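Local coordinates for protein piwi (Drosophila melanogaster, PDB 6KR6), which binds piRNAs directly and, in complex with them, governs the methylation and repression of transposable elements during meiosis, at residues 649-654 / 688-693; 595-600 / 782-787; 726-731 / 741-746. All blocks are in the same frame, centred on the assembly; numbering follows the deposited sequence.

Interaction 1: 649-654 / 688-693. With ZN (zinc ion), chain N; HG (mercury (II) ion), chain G.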
loop_
_atom_site.group_PDB
_atom_site.type_symbol
_atom_site.label_atom_id
_atom_site.label_comp_id
_atom_site.label_asym_id
_atom_site.label_seq_id
_atom_site.Cartn_x
_atom_site.Cartn_y
_atom_site.Cartn_z
ATOM N N PHE A 649 -7.807 -14.333 -9.436
ATOM C CA PHE A 649 -6.453 -14.019 -9.000
ATOM C C PHE A 649 -6.459 -12.645 -8.342
ATOM O O PHE A 649 -6.814 -11.652 -8.984
ATOM C CB PHE A 649 -5.499 -14.043 -10.195
ATOM C CG PHE A 649 -4.041 -14.019 -9.828
ATOM C CD1 PHE A 649 -3.428 -12.846 -9.428
ATOM C CD2 PHE A 649 -3.273 -15.167 -9.921
ATOM C CE1 PHE A 649 -2.085 -12.822 -9.103
ATOM C CE2 PHE A 649 -1.926 -15.147 -9.599
ATOM C CZ PHE A 649 -1.334 -13.973 -9.190
ATOM N N TYR A 650 -6.065 -12.588 -7.071
ATOM C CA TYR A 650 -5.966 -11.335 -6.328
ATOM C C TYR A 650 -4.498 -10.958 -6.189
ATOM O O TYR A 650 -3.700 -11.735 -5.653
ATOM C CB TYR A 650 -6.634 -11.449 -4.957
ATOM C CG TYR A 650 -8.143 -11.500 -5.022
ATOM C CD1 TYR A 650 -8.871 -10.425 -5.513
ATOM C CD2 TYR A 650 -8.838 -12.617 -4.584
ATOM C CE1 TYR A 650 -10.253 -10.465 -5.573
ATOM C CE2 TYR A 650 -10.218 -12.666 -4.638
ATOM C CZ TYR A 650 -10.920 -11.588 -5.134
ATOM O OH TYR A 650 -12.294 -11.636 -5.190
ATOM N N ARG A 651 -4.149 -9.766 -6.670
ATOM C CA ARG A 651 -2.768 -9.309 -6.754
ATOM C C ARG A 651 -2.558 -8.119 -5.826
ATOM O O ARG A 651 -3.328 -7.153 -5.865
ATOM C CB ARG A 651 -2.418 -8.934 -8.197
ATOM C CG ARG A 651 -0.960 -8.588 -8.437
ATOM C CD ARG A 651 -0.037 -9.722 -8.025
ATOM N NE ARG A 651 1.255 -9.638 -8.700
ATOM C CZ ARG A 651 2.238 -8.818 -8.341
ATOM N NH1 ARG A 651 3.380 -8.814 -9.015
ATOM N NH2 ARG A 651 2.078 -7.997 -7.312
ATOM N N ASP A 652 -1.514 -8.188 -5.002
ATOM C CA ASP A 652 -1.180 -7.132 -4.052
ATOM C C ASP A 652 -0.058 -6.289 -4.648
ATOM O O ASP A 652 1.067 -6.771 -4.816
ATOM C CB ASP A 652 -0.779 -7.730 -2.703
ATOM C CG ASP A 652 -0.546 -6.675 -1.627
ATOM O OD1 ASP A 652 0.422 -5.892 -1.744
ATOM O OD2 ASP A 652 -1.332 -6.636 -0.655
ATOM N N GLY A 653 -0.365 -5.035 -4.972
ATOM C CA GLY A 653 0.620 -4.150 -5.563
ATOM C C GLY A 653 0.112 -2.743 -5.808
ATOM O O GLY A 653 -0.821 -2.288 -5.140
ATOM N N VAL A 654 0.727 -2.052 -6.768
ATOM C CA VAL A 654 0.383 -0.673 -7.114
ATOM C C VAL A 654 0.440 0.236 -5.891
ATOM O O VAL A 654 1.086 1.285 -5.914
ATOM C CB VAL A 654 -1.002 -0.593 -7.782
ATOM C CG1 VAL A 654 -1.380 0.856 -8.045
ATOM C CG2 VAL A 654 -1.011 -1.392 -9.074
ATOM N N LEU A 688 -10.950 -16.467 -16.372
ATOM C CA LEU A 688 -9.939 -15.840 -15.531
ATOM C C LEU A 688 -10.362 -14.429 -15.158
ATOM O O LEU A 688 -10.794 -13.656 -16.020
ATOM C CB LEU A 688 -8.582 -15.808 -16.241
ATOM C CG LEU A 688 -7.502 -14.945 -15.584
ATOM C CD1 LEU A 688 -7.094 -15.516 -14.233
ATOM C CD2 LEU A 688 -6.296 -14.796 -16.498
ATOM N N ALA A 689 -10.233 -14.098 -13.874
ATOM C CA ALA A 689 -10.391 -12.738 -13.376
ATOM C C ALA A 689 -9.095 -12.342 -12.685
ATOM O O ALA A 689 -8.656 -13.019 -11.749
ATOM C CB ALA A 689 -11.572 -12.628 -12.410
ATOM N N TYR A 690 -8.479 -11.261 -13.152
ATOM C CA TYR A 690 -7.230 -10.753 -12.594
ATOM C C TYR A 690 -7.524 -9.403 -11.955
ATOM O O TYR A 690 -7.828 -8.432 -12.655
ATOM C CB TYR A 690 -6.157 -10.635 -13.675
ATOM C CG TYR A 690 -4.779 -10.322 -13.140
ATOM C CD1 TYR A 690 -4.378 -9.011 -12.928
ATOM C CD2 TYR A 690 -3.878 -11.339 -12.847
ATOM C CE1 TYR A 690 -3.118 -8.720 -12.441
ATOM C CE2 TYR A 690 -2.615 -11.058 -12.358
ATOM C CZ TYR A 690 -2.240 -9.746 -12.157
ATOM O OH TYR A 690 -0.985 -9.453 -11.670
ATOM N N ILE A 691 -7.432 -9.343 -10.629
ATOM C CA ILE A 691 -7.792 -8.158 -9.861
ATOM C C ILE A 691 -6.578 -7.703 -9.066
ATOM O O ILE A 691 -5.934 -8.513 -8.389
ATOM C CB ILE A 691 -8.982 -8.432 -8.927
ATOM C CG1 ILE A 691 -10.131 -9.069 -9.707
ATOM C CG2 ILE A 691 -9.446 -7.150 -8.261
ATOM C CD1 ILE A 691 -11.281 -9.488 -8.835
ATOM N N VAL A 692 -6.272 -6.412 -9.144
ATOM C CA VAL A 692 -5.184 -5.811 -8.384
ATOM C C VAL A 692 -5.783 -5.164 -7.142
ATOM O O VAL A 692 -6.657 -4.295 -7.244
ATOM C CB VAL A 692 -4.409 -4.786 -9.224
ATOM C CG1 VAL A 692 -3.250 -4.223 -8.422
ATOM C CG2 VAL A 692 -3.914 -5.425 -10.513
ATOM N N VAL A 693 -5.312 -5.584 -5.971
ATOM C CA VAL A 693 -5.853 -5.142 -4.692
ATOM C C VAL A 693 -4.930 -4.074 -4.119
ATOM O O VAL A 693 -3.748 -4.336 -3.866
ATOM C CB VAL A 693 -6.011 -6.320 -3.719
ATOM C CG1 VAL A 693 -6.291 -5.814 -2.317
ATOM C CG2 VAL A 693 -7.122 -7.245 -4.189
HETATM ZN ZN ZN N . 1.938 -6.626 -0.654
HETATM HG HG HG G . -2.774 -8.744 0.399
#
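Phe-649 and Arg-651 tie this pair of strands together through the backbone. Phe-649 N donates to Ala-689 O at 2.8 Å, Ile-691 N returns a bond to Phe-649 O at 2.9 Å, and Arg-651 N then reaches Ile-691 O. A further bond from Val-693 N to Arg-651 O completes the run, though its refined length is too short to be trusted. At the last bridge, opposite Val-693, Asp-652, an active-site residue by similarity, holds zinc through OD1 (2.0 Å) and mercury through OD2 (2.8 Å); Asp-581 joins it on the zinc and Cys-781 on the mercury.

In-register bridges, with the two strand directions 29° apart, identify a parallel pair of the RNase H fold of the Piwi domain. Helix 659-680 connects the strands as a beta-alpha-beta crossover and lies over the side of Phe-649, Arg-651, Tyr-690 and Val-692. There its Glu-666 receives both the salt bridge of Arg-651 NH1 and the hydrogen bond of Tyr-690 OH.

With CG anti to N in both residues (chi1 -168° and -171°), the rings of Phe-649 and Tyr-690 extend side by side in the same direction. They are nearly parallel but slid apart, centroids 5.1 Å from each other, so overlap is slight. The Arg-651 chain runs alongside the phenol, its CG close to Tyr-690 OH.

On the reverse side Tyr-650 CE1 meets Ile-691 CD1 at 3.6 Å and its CD1 approaches Val-693 CG2 at 3.9 Å, while its hydroxyl is hydrogen-bonded to Thr-761 OG1.

Interaction 2: 595-600 / 782-787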
loop_
_atom_site.group_PDB
_atom_site.type_symbol
_atom_site.label_atom_id
_atom_site.label_comp_id
_atom_site.label_asym_id
_atom_site.label_seq_id
_atom_site.Cartn_x
_atom_site.Cartn_y
_atom_site.Cartn_z
ATOM N N ALA A 595 4.917 -15.009 -2.118
ATOM C CA ALA A 595 4.071 -16.059 -1.571
ATOM C C ALA A 595 2.761 -16.122 -2.341
ATOM O O ALA A 595 2.155 -15.084 -2.650
ATOM C CB ALA A 595 3.797 -15.824 -0.085
ATOM N N LEU A 596 2.333 -17.350 -2.636
ATOM C CA LEU A 596 1.138 -17.625 -3.422
ATOM C C LEU A 596 0.268 -18.636 -2.689
ATOM O O LEU A 596 0.741 -19.716 -2.311
ATOM C CB LEU A 596 1.500 -18.151 -4.814
ATOM C CG LEU A 596 0.327 -18.375 -5.769
ATOM C CD1 LEU A 596 0.533 -17.587 -7.054
ATOM C CD2 LEU A 596 0.136 -19.855 -6.068
ATOM N N ILE A 597 -1.000 -18.278 -2.497
ATOM C CA ILE A 597 -1.991 -19.108 -1.827
ATOM C C ILE A 597 -3.094 -19.420 -2.827
ATOM O O ILE A 597 -3.455 -18.568 -3.643
ATOM C CB ILE A 597 -2.573 -18.407 -0.583
ATOM C CG1 ILE A 597 -1.475 -17.658 0.179
ATOM C CG2 ILE A 597 -3.281 -19.410 0.318
ATOM C CD1 ILE A 597 -0.364 -18.535 0.709
ATOM N N ALA A 598 -3.634 -20.635 -2.760
ATOM C CA ALA A 598 -4.611 -21.088 -3.744
ATOM C C ALA A 598 -5.651 -21.969 -3.071
ATOM O O ALA A 598 -5.304 -22.968 -2.439
ATOM C CB ALA A 598 -3.924 -21.846 -4.880
ATOM N N SER A 599 -6.923 -21.609 -3.224
ATOM C CA SER A 599 -8.009 -22.439 -2.728
ATOM C C SER A 599 -8.254 -23.606 -3.681
ATOM O O SER A 599 -7.747 -23.645 -4.806
ATOM C CB SER A 599 -9.284 -21.618 -2.557
ATOM O OG SER A 599 -10.020 -21.558 -3.769
ATOM N N MET A 600 -9.053 -24.574 -3.220
ATOM C CA MET A 600 -9.284 -25.821 -3.951
ATOM C C MET A 600 -10.778 -26.142 -3.950
ATOM O O MET A 600 -11.213 -27.096 -3.301
ATOM C CB MET A 600 -8.478 -26.973 -3.346
ATOM C CG MET A 600 -6.996 -26.701 -3.233
ATOM S SD MET A 600 -6.018 -28.005 -3.995
ATOM C CE MET A 600 -4.656 -27.041 -4.634
ATOM N N GLN A 782 -4.324 -11.896 2.310
ATOM C CA GLN A 782 -3.775 -11.745 3.653
ATOM C C GLN A 782 -2.913 -12.947 4.029
ATOM O O GLN A 782 -1.885 -12.798 4.699
ATOM C CB GLN A 782 -4.908 -11.553 4.662
ATOM C CG GLN A 782 -4.442 -11.249 6.077
ATOM C CD GLN A 782 -4.090 -9.789 6.282
ATOM O OE1 GLN A 782 -4.724 -8.899 5.714
ATOM N NE2 GLN A 782 -3.075 -9.535 7.100
ATOM N N TYR A 783 -3.315 -14.146 3.598
ATOM C CA TYR A 783 -2.485 -15.331 3.798
ATOM C C TYR A 783 -1.141 -15.183 3.099
ATOM O O TYR A 783 -0.094 -15.517 3.668
ATOM C CB TYR A 783 -3.209 -16.577 3.288
ATOM C CG TYR A 783 -4.346 -17.066 4.162
ATOM C CD1 TYR A 783 -4.194 -17.182 5.537
ATOM C CD2 TYR A 783 -5.570 -17.420 3.605
ATOM C CE1 TYR A 783 -5.230 -17.633 6.332
ATOM C CE2 TYR A 783 -6.611 -17.868 4.393
ATOM C CZ TYR A 783 -6.435 -17.973 5.754
ATOM O OH TYR A 783 -7.471 -18.420 6.540
ATOM N N ALA A 784 -1.154 -14.695 1.856
ATOM C CA ALA A 784 0.091 -14.501 1.123
ATOM C C ALA A 784 0.980 -13.477 1.813
ATOM O O ALA A 784 2.195 -13.678 1.918
ATOM C CB ALA A 784 -0.203 -14.074 -0.314
ATOM N N LYS A 785 0.394 -12.375 2.292
ATOM C CA LYS A 785 1.195 -11.384 3.003
ATOM C C LYS A 785 1.782 -11.970 4.280
ATOM O O LYS A 785 2.958 -11.747 4.590
ATOM C CB LYS A 785 0.366 -10.139 3.323
ATOM C CG LYS A 785 1.224 -8.924 3.672
ATOM C CD LYS A 785 0.428 -7.807 4.335
ATOM C CE LYS A 785 0.366 -7.986 5.844
ATOM N NZ LYS A 785 -0.220 -6.790 6.513
ATOM N N LYS A 786 0.981 -12.733 5.028
ATOM C CA LYS A 786 1.468 -13.361 6.252
ATOM C C LYS A 786 2.644 -14.287 5.964
ATOM O O LYS A 786 3.685 -14.217 6.628
ATOM C CB LYS A 786 0.331 -14.131 6.928
ATOM C CG LYS A 786 0.676 -14.705 8.297
ATOM C CD LYS A 786 0.502 -13.664 9.393
ATOM C CE LYS A 786 0.888 -14.219 10.757
ATOM N NZ LYS A 786 2.359 -14.409 10.879
ATOM N N LEU A 787 2.496 -15.159 4.963
ATOM C CA LEU A 787 3.550 -16.123 4.662
ATOM C C LEU A 787 4.809 -15.431 4.150
ATOM O O LEU A 787 5.926 -15.777 4.561
ATOM C CB LEU A 787 3.038 -17.150 3.651
ATOM C CG LEU A 787 3.998 -18.233 3.153
ATOM C CD1 LEU A 787 4.683 -18.954 4.304
ATOM C CD2 LEU A 787 3.249 -19.225 2.276
#
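Ile-597 lies across Tyr-783 at roughly a right angle, its CG1 3.7 Å from Tyr-783 CB. The contact is made mainly by the tyrosine's CB, with Ile-597 CG2 obliquely beside its ring. The ring meets those of Phe-807 and Tyr-768, and its OH is hydrogen-bonded to Tyr-769 N. The tyrosine CB already points at the strand; with CG beside the backbone N (chi1 -74°), the ring is carried away from it.

The longer branch of Ile-597 does most of the work: CG1 rests over the backbone of Ala-784 and comes within 3.8 Å of Ala-784 CB, and CD1 at its end reaches Leu-787 CD2, 4.0 Å away, the two chains meeting at a slant. Ala-595, two residues earlier on the same side of the strand, directs its CB at the helix, 4.0 Å from Leu-787 CB and 4.4 Å from Ala-784 CB. Positions 783, 784 and 787 follow the i, i+1, i+4 spacing of one helical face.

This is helix-on-sheet packing within the RNase H fold of the Piwi domain: the axes of 782-787 and 595-599, parts of helix 779-795 and strand 592-599, are 144° apart in direction and 7.1 Å apart at closest. Leu-596, between the two inward residues, points away and packs on Met-628 and Ile-629 of helix 625-640, which covers the other side of the sheet.

The helix face turned from the strand serves the bound RNA, one of whose phosphates forms a salt bridge with Lys-785 NZ. The side chain of Tyr-783 is about 4 Å from that of Leu-810, which binds zinc in this crystal and, by similarity, magnesium. Ala-595 is also backbone-bonded to Asp-581, so the strand packed here flanks the one carrying that probable catalytic aspartate.

Interaction 3: 726-731 / 741-746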
loop_
_atom_site.group_PDB
_atom_site.type_symbol
_atom_site.label_atom_id
_atom_site.label_comp_id
_atom_site.label_asym_id
_atom_site.label_seq_id
_atom_site.Cartn_x
_atom_site.Cartn_y
_atom_site.Cartn_z
ATOM N N PHE A 726 -13.464 -0.846 -8.539
ATOM C CA PHE A 726 -14.399 -0.370 -7.527
ATOM C C PHE A 726 -13.677 -0.251 -6.193
ATOM O O PHE A 726 -12.522 -0.659 -6.042
ATOM C CB PHE A 726 -15.618 -1.293 -7.410
ATOM C CG PHE A 726 -15.284 -2.706 -7.006
ATOM C CD1 PHE A 726 -14.997 -3.665 -7.964
ATOM C CD2 PHE A 726 -15.274 -3.078 -5.671
ATOM C CE1 PHE A 726 -14.697 -4.964 -7.598
ATOM C CE2 PHE A 726 -14.974 -4.375 -5.299
ATOM C CZ PHE A 726 -14.685 -5.320 -6.264
ATOM N N TYR A 727 -14.379 0.333 -5.228
ATOM C CA TYR A 727 -13.930 0.412 -3.848
ATOM C C TYR A 727 -14.826 -0.454 -2.975
ATOM O O TYR A 727 -16.013 -0.637 -3.262
ATOM C CB TYR A 727 -13.948 1.855 -3.329
ATOM C CG TYR A 727 -12.997 2.795 -4.035
ATOM C CD1 TYR A 727 -11.629 2.740 -3.797
ATOM C CD2 TYR A 727 -13.470 3.754 -4.922
ATOM C CE1 TYR A 727 -10.758 3.605 -4.435
ATOM C CE2 TYR A 727 -12.607 4.623 -5.563
ATOM C CZ TYR A 727 -11.253 4.545 -5.316
ATOM O OH TYR A 727 -10.394 5.409 -5.955
ATOM N N LEU A 728 -14.247 -0.985 -1.903
ATOM C CA LEU A 728 -14.986 -1.811 -0.961
ATOM C C LEU A 728 -14.459 -1.558 0.441
ATOM O O LEU A 728 -13.243 -1.507 0.655
ATOM C CB LEU A 728 -14.873 -3.299 -1.313
ATOM C CG LEU A 728 -15.303 -4.330 -0.262
ATOM C CD1 LEU A 728 -16.802 -4.285 -0.021
ATOM C CD2 LEU A 728 -14.865 -5.736 -0.658
ATOM N N VAL A 729 -15.377 -1.383 1.382
ATOM C CA VAL A 729 -15.062 -1.357 2.802
ATOM C C VAL A 729 -15.544 -2.681 3.377
ATOM O O VAL A 729 -16.747 -2.961 3.394
ATOM C CB VAL A 729 -15.711 -0.162 3.512
ATOM C CG1 VAL A 729 -15.726 -0.387 5.016
ATOM C CG2 VAL A 729 -14.967 1.118 3.175
ATOM N N SER A 730 -14.606 -3.506 3.824
ATOM C CA SER A 730 -14.917 -4.824 4.358
ATOM C C SER A 730 -14.662 -4.945 5.849
ATOM O O SER A 730 -15.414 -5.631 6.542
ATOM C CB SER A 730 -14.106 -5.894 3.620
ATOM O OG SER A 730 -12.723 -5.586 3.648
ATOM N N GLN A 731 -13.626 -4.293 6.366
ATOM C CA GLN A 731 -13.250 -4.391 7.770
ATOM C C GLN A 731 -13.597 -3.086 8.473
ATOM O O GLN A 731 -13.038 -2.034 8.147
ATOM C CB GLN A 731 -11.759 -4.696 7.911
ATOM C CG GLN A 731 -11.283 -4.852 9.345
ATOM C CD GLN A 731 -9.789 -5.095 9.433
ATOM O OE1 GLN A 731 -8.986 -4.192 9.199
ATOM N NE2 GLN A 731 -9.408 -6.323 9.764
ATOM N N THR A 741 -10.528 -0.450 0.435
ATOM C CA THR A 741 -9.713 -1.239 -0.471
ATOM C C THR A 741 -10.176 -1.005 -1.902
ATOM O O THR A 741 -11.377 -0.939 -2.176
ATOM C CB THR A 741 -9.800 -2.727 -0.125
ATOM O OG1 THR A 741 -9.729 -2.891 1.297
ATOM C CG2 THR A 741 -8.653 -3.487 -0.765
ATOM N N SER A 742 -9.217 -0.860 -2.811
ATOM C CA SER A 742 -9.497 -0.623 -4.221
ATOM C C SER A 742 -9.220 -1.901 -4.998
ATOM O O SER A 742 -8.078 -2.375 -5.037
ATOM C CB SER A 742 -8.651 0.530 -4.762
ATOM O OG SER A 742 -8.876 0.716 -6.149
ATOM N N TYR A 743 -10.260 -2.460 -5.611
ATOM C CA TYR A 743 -10.144 -3.671 -6.411
ATOM C C TYR A 743 -10.237 -3.284 -7.880
ATOM O O TYR A 743 -11.265 -2.757 -8.322
ATOM C CB TYR A 743 -11.227 -4.683 -6.040
ATOM C CG TYR A 743 -11.230 -5.049 -4.574
ATOM C CD1 TYR A 743 -10.501 -6.134 -4.106
ATOM C CD2 TYR A 743 -11.956 -4.304 -3.655
ATOM C CE1 TYR A 743 -10.498 -6.469 -2.768
ATOM C CE2 TYR A 743 -11.956 -4.633 -2.315
ATOM C CZ TYR A 743 -11.229 -5.716 -1.877
ATOM O OH TYR A 743 -11.228 -6.049 -0.542
ATOM N N ASN A 744 -9.168 -3.553 -8.627
ATOM C CA ASN A 744 -9.031 -3.135 -10.019
ATOM C C ASN A 744 -8.970 -4.376 -10.900
ATOM O O ASN A 744 -7.967 -5.098 -10.897
ATOM C CB ASN A 744 -7.786 -2.269 -10.199
ATOM C CG ASN A 744 -7.732 -1.590 -11.552
ATOM O OD1 ASN A 744 -6.766 -0.901 -11.866
ATOM N ND2 ASN A 744 -8.775 -1.768 -12.354
ATOM N N VAL A 745 -10.030 -4.606 -11.671
ATOM C CA VAL A 745 -10.149 -5.792 -12.513
ATOM C C VAL A 745 -9.497 -5.473 -13.855
ATOM O O VAL A 745 -10.108 -4.856 -14.728
ATOM C CB VAL A 745 -11.608 -6.217 -12.683
ATOM C CG1 VAL A 745 -11.695 -7.491 -13.503
ATOM C CG2 VAL A 745 -12.268 -6.397 -11.324
ATOM N N LEU A 746 -8.244 -5.900 -14.020
ATOM C CA LEU A 746 -7.549 -5.669 -15.284
ATOM C C LEU A 746 -8.132 -6.532 -16.396
ATOM O O LEU A 746 -8.463 -6.028 -17.476
ATOM C CB LEU A 746 -6.054 -5.935 -15.117
ATOM C CG LEU A 746 -5.332 -4.990 -14.158
ATOM C CD1 LEU A 746 -3.830 -5.169 -14.266
ATOM C CD2 LEU A 746 -5.728 -3.549 -14.437
#
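Phe-726 and Tyr-743 exchange two backbone hydrogen bonds, Phe-726 N to Tyr-743 O and Tyr-743 N to Phe-726 O, both 2.9 Å. Leu-728 and Thr-741 repeat the exchange: Leu-728 N donates to Thr-741 O and Thr-741 N to Leu-728 O, again at 2.9 Å each. Tyr-727 and Ser-742 form the non-hydrogen-bonded pair between them, and their backbones bond outward instead, Tyr-727 with Val-714 and Ser-742 with Thr-694. Tyr-727 CA adds a C-H...O contact to Thr-741 O (3.3 Å).

The alternation defines an antiparallel beta hairpin, strands 725-729 and 741-745, whose outward bonds join it on one flank to strand 712-714 and on the other to strand 687-695 of the Piwi domain's RNase H fold.

Buried side-chain oxygens find partners in the segment leading to helix 779-795. Thr-741 OG1 is hydrogen-bonded to Arg-776 O and Ser-730 OG to Thr-775 O, while Ser-730 O pairs with Thr-774 OG1. Two ends are held weakly, Tyr-727 OH by Arg-209 NH1 and Asn-744 ND2 by Tyr-724 O.

The side of Phe-726, Leu-728 and Tyr-743 is packed largely through carbon. Phe-726, with CG between N and the carbonyl carbon (chi1 61°), swings its ring over Tyr-743, whose CB sits over the ring face in a CH-pi contact, 3.9 Å from the centroid and 24° off the normal. The two rings, 23° from parallel, barely overlap. Leu-728 CB meets the Tyr-743 ring at its edge, 3.4 Å from CE2. With an alanine in place of Phe-726, the ring's position between Tyr-743 and Gln-758 of helix 754-764 would probably become a gap, and Tyr-743 CB would lose its aromatic cover.

How the interactions relate
All three contacts belong to the Piwi domain and reach strands of one sheet system. Along the chain, interaction 2 closes the widest loop, from 595-600 to 782-787; interactions 1 and 3 are nested inside it in series. Interactions 1 and 3 have centres 10 Å apart because strands 687-695 and 741-745 are neighbours, with a probable hydrogen bond from Val-692 N to Asn-744 O (2.8 Å). Interactions 1 and 2, 13 Å apart, touch by packing of Phe-649 on Leu-596, whereas 2 and 3 (18 Å) do not touch. Strand 575-584, bearing Asp-581, lies between strands 592-599 and 646-652: interaction 1 supplies Asp-652 to the probable catalytic centre, and interaction 2 packs beside the Asp-581 strand.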